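PDB 6BN2: acetyl-CoA acetyltransferase from Elizabethkingia anophelis NUHP1, which probably catalyses the reversible Claisen condensation of two acetyl-CoA molecules into acetoacetyl-CoA and free coenzyme A, the reaction of a biosynthetic thiolase. Local coordinates for residues Lys269-Met272 with Glu273-Gly276; Asn176-Arg179 with Glu180-Asp183; Tyr132-Gly135 with Arg136-Val139. All blocks are in the same frame, centred on the assembly; numbering follows the deposited sequence.

How the interactions relate
Along the chain the order is interaction 3, then interaction 2, then interaction 1, and none of the three touches another. Interaction 3 (132-139) follows strand 131-133 at the subunit interface, interaction 2 (176-183) starts helix 179-198, and interaction 1 (269-276) takes in the whole short helix 269-274, directly after strand 258-268 of the large mixed sheet, and its Schellman end. Their centres stand about 44 Å (2 and 3), 49 Å (1 and 2) and 54 Å (1 and 3) apart. Three separated elements of the fold are thus each set by contacts within a few residues: one beside the calcium region, one at the subunit interface, and one across the chain's centre from interaction 2.

Interaction 1 (Lys269-Met272 with Glu273-Gly276); sequences KEKM and ESLG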
# COMPACT_ATOMS: atom_id res chain seq x y z
N LYS A 269 -21.82 13.20 -4.41
CA LYS A 269 -22.93 13.78 -5.16
C LYS A 269 -22.79 15.29 -5.28
O LYS A 269 -22.96 15.86 -6.37
CB LYS A 269 -24.25 13.42 -4.47
CG LYS A 269 -25.50 14.01 -5.14
CD LYS A 269 -26.76 13.37 -4.56
CE LYS A 269 -28.02 13.98 -5.14
NZ LYS A 269 -28.21 15.37 -4.64
N GLU A 270 -22.47 15.95 -4.17
CA GLU A 270 -22.38 17.40 -4.18
C GLU A 270 -21.30 17.88 -5.14
O GLU A 270 -21.52 18.82 -5.91
CB GLU A 270 -22.13 17.90 -2.75
CG GLU A 270 -22.02 19.39 -2.61
CD GLU A 270 -21.71 19.80 -1.18
OE1 GLU A 270 -21.83 18.95 -0.28
OE2 GLU A 270 -21.33 20.97 -0.96
N LYS A 271 -20.15 17.21 -5.14
CA LYS A 271 -19.05 17.64 -6.01
C LYS A 271 -19.37 17.39 -7.48
O LYS A 271 -19.15 18.27 -8.32
CB LYS A 271 -17.76 16.93 -5.59
CG LYS A 271 -16.55 17.20 -6.48
CD LYS A 271 -16.16 18.68 -6.61
CE LYS A 271 -15.63 19.29 -5.32
NZ LYS A 271 -14.99 20.63 -5.58
N MET A 272 -19.89 16.21 -7.82
CA MET A 272 -20.16 15.98 -9.24
C MET A 272 -21.25 16.90 -9.76
O MET A 272 -21.17 17.38 -10.90
CB MET A 272 -20.51 14.51 -9.51
CG MET A 272 -21.90 14.10 -9.15
SD MET A 272 -22.14 12.32 -9.39
CE MET A 272 -23.89 12.24 -8.97
N GLU A 273 -22.24 17.24 -8.93
CA GLU A 273 -23.29 18.14 -9.40
C GLU A 273 -22.77 19.56 -9.53
O GLU A 273 -23.16 20.28 -10.47
CB GLU A 273 -24.51 18.07 -8.47
CG GLU A 273 -25.25 16.75 -8.61
CD GLU A 273 -26.46 16.62 -7.70
OE1 GLU A 273 -26.73 17.55 -6.92
OE2 GLU A 273 -27.14 15.58 -7.78
N SER A 274 -21.89 19.99 -8.62
CA SER A 274 -21.32 21.33 -8.74
C SER A 274 -20.48 21.48 -10.00
O SER A 274 -20.37 22.58 -10.55
CB SER A 274 -20.49 21.66 -7.49
OG SER A 274 -19.27 20.94 -7.50
N LEU A 275 -19.90 20.38 -10.48
CA LEU A 275 -19.10 20.38 -11.70
C LEU A 275 -19.91 20.06 -12.95
O LEU A 275 -19.35 20.07 -14.04
CB LEU A 275 -17.95 19.36 -11.57
CG LEU A 275 -16.93 19.71 -10.49
CD1 LEU A 275 -15.99 18.52 -10.26
CD2 LEU A 275 -16.14 20.96 -10.89
N GLY A 276 -21.20 19.78 -12.81
CA GLY A 276 -22.02 19.45 -13.96
C GLY A 276 -21.72 18.09 -14.58
O GLY A 276 -21.98 17.91 -15.77
O HOH W 1 -16.95 22.28 -6.75
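The last turn of helix 269-274 is set by backbone bonds from Glu273 N to Lys269 O (3.0 Å) and from Ser274 N to Glu270 O (3.0 Å), and it ends in a Schellman motif where Gly276 turns to positive phi (71°). One turn apart, Lys269 and Glu273 form a salt bridge, NZ lying 3.3 Å from OE2. The extended chain of Lys269 lays CE beside Glu273 OE2, and the bend at chi4 (-70°) turns NZ toward the carboxylate; the approach to OE1 is only a weak bond. On another side of the helix, Lys271 O receives two donors from one face of its carbonyl plane: Ser274 OG at 2.8 Å and Leu275 N at 3.1 Å. The bend at chi2 lays CD of Lys271 beside Leu275 CD1 (3.7 Å), toward the helix's C-terminal end; the next, at chi3, turns CE and NZ onward. That NZ shares a water with Ser274 OG and also makes a salt bridge to Glu55. Met272 is buried against Phe13 and Val15 of strand 12-24. The double use of Lys271 O implies that the serine hydroxyl supplements the main-chain bonding where the helix runs out, while the exposed Lys269-Glu273 pair probably adds a modest electrostatic tie.

Interaction 2 (Asn176-Arg179 with Glu180-Asp183); sequences NITR and EEQD
Thr178 and Glu181 exchange bonds in both directions. Glu181 N donates to Thr178 OG1 at 3.1 Å, and Thr178 N donates to Glu181 OE1 at 3.0 Å, nearly straight (165°), meeting that oxygen from above the carboxylate plane. The threonine hydroxyl sits between its own backbone N and carbonyl carbon (chi1 67°), which turns it to the amide it caps. From the next residue, Arg179 NE reaches one turn ahead to Asp183 OD2 at 2.8 Å. This salt bridge joins the edge of the guanidinium to the oxygen on its syn side but tilted out of the carboxylate plane, the two groups almost perpendicular (81°). Gln182 NE2 makes a longer bond to Ile177 O, 3.3 Å, arriving from well above the carbonyl plane.

The reciprocal pair is a capping box, with Thr178 as N-cap of helix 179-198; it satisfies an amide of the first turn before regular bonding begins with Gln182 N to Thr178 O. A water extends the box backward, donating to Glu181 OE2 (2.7 Å) and Asn176 O (2.6 Å).

Further out, Arg179 NH2 donates to the carbonyls of Ile235 and Leu238, while Ile177 packs on Val329 and Leu332 of helix 328-338. Asp183 OD1 accepts from Asn253, the residue between the calcium ligands Ala252 and Ala254, and the Asp183 side chain lies about 9 Å from a bound calcium ion.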
# COMPACT_ATOMS: atom_id res chain seq x y z
N ASN A 176 -13.75 -30.77 -8.71
CA ASN A 176 -13.99 -31.66 -9.86
C ASN A 176 -14.13 -30.86 -11.15
O ASN A 176 -15.10 -30.99 -11.91
CB ASN A 176 -15.21 -32.55 -9.63
CG ASN A 176 -15.29 -33.70 -10.64
OD1 ASN A 176 -14.28 -34.14 -11.18
ND2 ASN A 176 -16.50 -34.18 -10.89
N ILE A 177 -13.12 -30.02 -11.41
CA ILE A 177 -13.06 -29.22 -12.62
C ILE A 177 -11.95 -29.80 -13.49
O ILE A 177 -10.78 -29.78 -13.10
CB ILE A 177 -12.81 -27.74 -12.30
CG1 ILE A 177 -13.95 -27.24 -11.41
CG2 ILE A 177 -12.69 -26.95 -13.60
CD1 ILE A 177 -13.67 -25.92 -10.71
N THR A 178 -12.32 -30.31 -14.65
CA THR A 178 -11.40 -31.11 -15.45
C THR A 178 -10.56 -30.24 -16.38
O THR A 178 -10.84 -29.07 -16.62
CB THR A 178 -12.17 -32.14 -16.28
OG1 THR A 178 -12.96 -31.46 -17.27
CG2 THR A 178 -13.09 -32.98 -15.40
N ARG A 179 -9.51 -30.87 -16.93
CA ARG A 179 -8.70 -30.24 -17.97
C ARG A 179 -9.56 -29.76 -19.13
O ARG A 179 -9.41 -28.64 -19.62
CB ARG A 179 -7.63 -31.23 -18.44
CG ARG A 179 -7.00 -30.94 -19.81
CD ARG A 179 -6.14 -29.69 -19.73
NE ARG A 179 -5.48 -29.37 -21.00
CZ ARG A 179 -4.29 -29.84 -21.36
NH1 ARG A 179 -3.63 -30.68 -20.57
NH2 ARG A 179 -3.76 -29.46 -22.52
N GLU A 180 -10.48 -30.62 -19.59
CA GLU A 180 -11.31 -30.26 -20.73
C GLU A 180 -12.21 -29.07 -20.41
O GLU A 180 -12.40 -28.19 -21.26
CB GLU A 180 -12.16 -31.46 -21.16
CG GLU A 180 -11.37 -32.61 -21.79
CD GLU A 180 -10.59 -33.46 -20.79
OE1 GLU A 180 -10.78 -33.33 -19.55
OE2 GLU A 180 -9.77 -34.29 -21.26
N GLU A 181 -12.75 -29.02 -19.19
CA GLU A 181 -13.59 -27.88 -18.82
C GLU A 181 -12.78 -26.60 -18.74
O GLU A 181 -13.26 -25.54 -19.17
CB GLU A 181 -14.30 -28.16 -17.49
CG GLU A 181 -15.36 -29.25 -17.61
CD GLU A 181 -15.77 -29.87 -16.27
OE1 GLU A 181 -15.15 -29.55 -15.22
OE2 GLU A 181 -16.72 -30.68 -16.26
N GLN A 182 -11.57 -26.67 -18.19
CA GLN A 182 -10.72 -25.49 -18.12
C GLN A 182 -10.34 -25.00 -19.51
O GLN A 182 -10.31 -23.79 -19.78
CB GLN A 182 -9.47 -25.80 -17.30
CG GLN A 182 -9.77 -26.04 -15.84
CD GLN A 182 -8.55 -26.47 -15.05
OE1 GLN A 182 -7.49 -25.87 -15.16
NE2 GLN A 182 -8.70 -27.52 -14.26
N ASP A 183 -10.04 -25.93 -20.42
CA ASP A 183 -9.70 -25.54 -21.78
C ASP A 183 -10.89 -24.90 -22.48
O ASP A 183 -10.72 -23.92 -23.21
CB ASP A 183 -9.19 -26.75 -22.56
CG ASP A 183 -7.74 -27.08 -22.24
OD1 ASP A 183 -7.10 -26.29 -21.50
OD2 ASP A 183 -7.24 -28.12 -22.72
O HOH W 2 -16.63 -31.92 -13.85

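Interaction 3 (Tyr132-Gly135 with Arg136-Val139); sequences YIDG and RNGV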
# COMPACT_ATOMS: atom_id res chain seq x y z
N TYR A 132 16.47 -10.18 -6.98
CA TYR A 132 16.94 -9.68 -5.69
C TYR A 132 18.19 -10.41 -5.24
O TYR A 132 18.28 -11.63 -5.36
CB TYR A 132 15.88 -9.91 -4.60
CG TYR A 132 14.50 -9.39 -4.87
CD1 TYR A 132 14.28 -8.23 -5.62
CD2 TYR A 132 13.39 -10.06 -4.35
CE1 TYR A 132 12.98 -7.77 -5.85
CE2 TYR A 132 12.11 -9.60 -4.56
CZ TYR A 132 11.90 -8.45 -5.30
OH TYR A 132 10.61 -8.02 -5.50
N ILE A 133 19.14 -9.67 -4.67
CA ILE A 133 20.28 -10.27 -3.99
C ILE A 133 20.45 -9.60 -2.64
O ILE A 133 20.21 -8.40 -2.51
CB ILE A 133 21.57 -10.16 -4.85
CG1 ILE A 133 22.74 -10.83 -4.15
CG2 ILE A 133 21.90 -8.71 -5.16
CD1 ILE A 133 24.00 -10.80 -4.98
N ASP A 134 20.80 -10.38 -1.61
CA ASP A 134 21.23 -9.78 -0.34
C ASP A 134 22.65 -9.29 -0.54
O ASP A 134 23.61 -10.07 -0.50
CB ASP A 134 21.15 -10.77 0.81
CG ASP A 134 21.66 -10.18 2.14
OD1 ASP A 134 22.10 -9.00 2.18
OD2 ASP A 134 21.60 -10.90 3.16
N GLY A 135 22.81 -7.99 -0.77
CA GLY A 135 24.14 -7.47 -1.03
C GLY A 135 24.93 -7.04 0.19
O GLY A 135 26.13 -6.79 0.07
N ARG A 136 24.28 -6.97 1.36
CA ARG A 136 24.90 -6.39 2.55
C ARG A 136 25.68 -7.41 3.36
O ARG A 136 26.65 -7.04 4.03
CB ARG A 136 23.81 -5.77 3.45
CG ARG A 136 22.95 -4.79 2.69
CD ARG A 136 21.88 -4.07 3.56
NE ARG A 136 20.82 -3.69 2.65
CZ ARG A 136 20.88 -2.67 1.80
NH1 ARG A 136 21.94 -1.86 1.80
NH2 ARG A 136 19.89 -2.46 0.94
N ASN A 137 25.25 -8.66 3.30
CA ASN A 137 25.87 -9.78 4.00
C ASN A 137 26.60 -10.59 2.94
O ASN A 137 25.96 -11.26 2.11
CB ASN A 137 24.82 -10.63 4.71
CG ASN A 137 24.04 -9.83 5.73
OD1 ASN A 137 24.57 -9.48 6.78
ND2 ASN A 137 22.78 -9.56 5.42
N GLY A 138 27.92 -10.51 2.96
CA GLY A 138 28.72 -11.33 2.09
C GLY A 138 28.54 -12.81 2.37
O GLY A 138 28.09 -13.22 3.45
N VAL A 139 28.88 -13.62 1.38
CA VAL A 139 28.92 -15.07 1.51
C VAL A 139 30.37 -15.48 1.35
O VAL A 139 30.93 -15.37 0.25
CB VAL A 139 28.02 -15.76 0.48
CG1 VAL A 139 28.22 -17.27 0.53
CG2 VAL A 139 26.55 -15.39 0.73
O HOH W 3 24.85 -12.35 -0.73
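Asp134 OD1 is approached by two successive backbone amides: Arg136 N at 3.1 Å and, through a weak bond, Asn137 N at 3.4 Å. The first of these comes on the anti side of the oxygen and somewhat out of the carboxylate plane. The second carboxylate oxygen is used differently. Asn137 ND2 gives Asp134 OD2 a bond of 2.9 Å that is close to straight (165°) and taken on the syn lone pair. That oxygen lies near the plane of the asparagine amide, so the amide meets it edge-on; the amide and carboxylate planes stand nearly at right angles (86°), and the two groups do not stack. With CG opposite the backbone N (chi1 177°), the aspartate is carried forward over the bend, where all three donors can be met.

The bond from Arg136 N to the side chain two residues earlier defines an Asx turn, here reinforced by the following residue. It lies just after strand 131-133, which pairs antiparallel with strand 147-148 and also, through Tyr132 and Ile133, with a strand of the second subunit. This region probably corresponds to the tetramerisation loop of related biosynthetic thiolases, consistent with a homotetramer. The mouth of the turn holds a water that donates to Asp134 O (2.6 Å) and Asn137 O (3.2 Å), linking the main chain before and after the bend.

Arg136 leaves the turn with its chain extended from CG to NE. Its NH2 forms a salt bridge with Asp148 of the second subunit and a hydrogen bond to the carbonyl of Val129 of that subunit, while Asn137 packs on Met26 of the same neighbour.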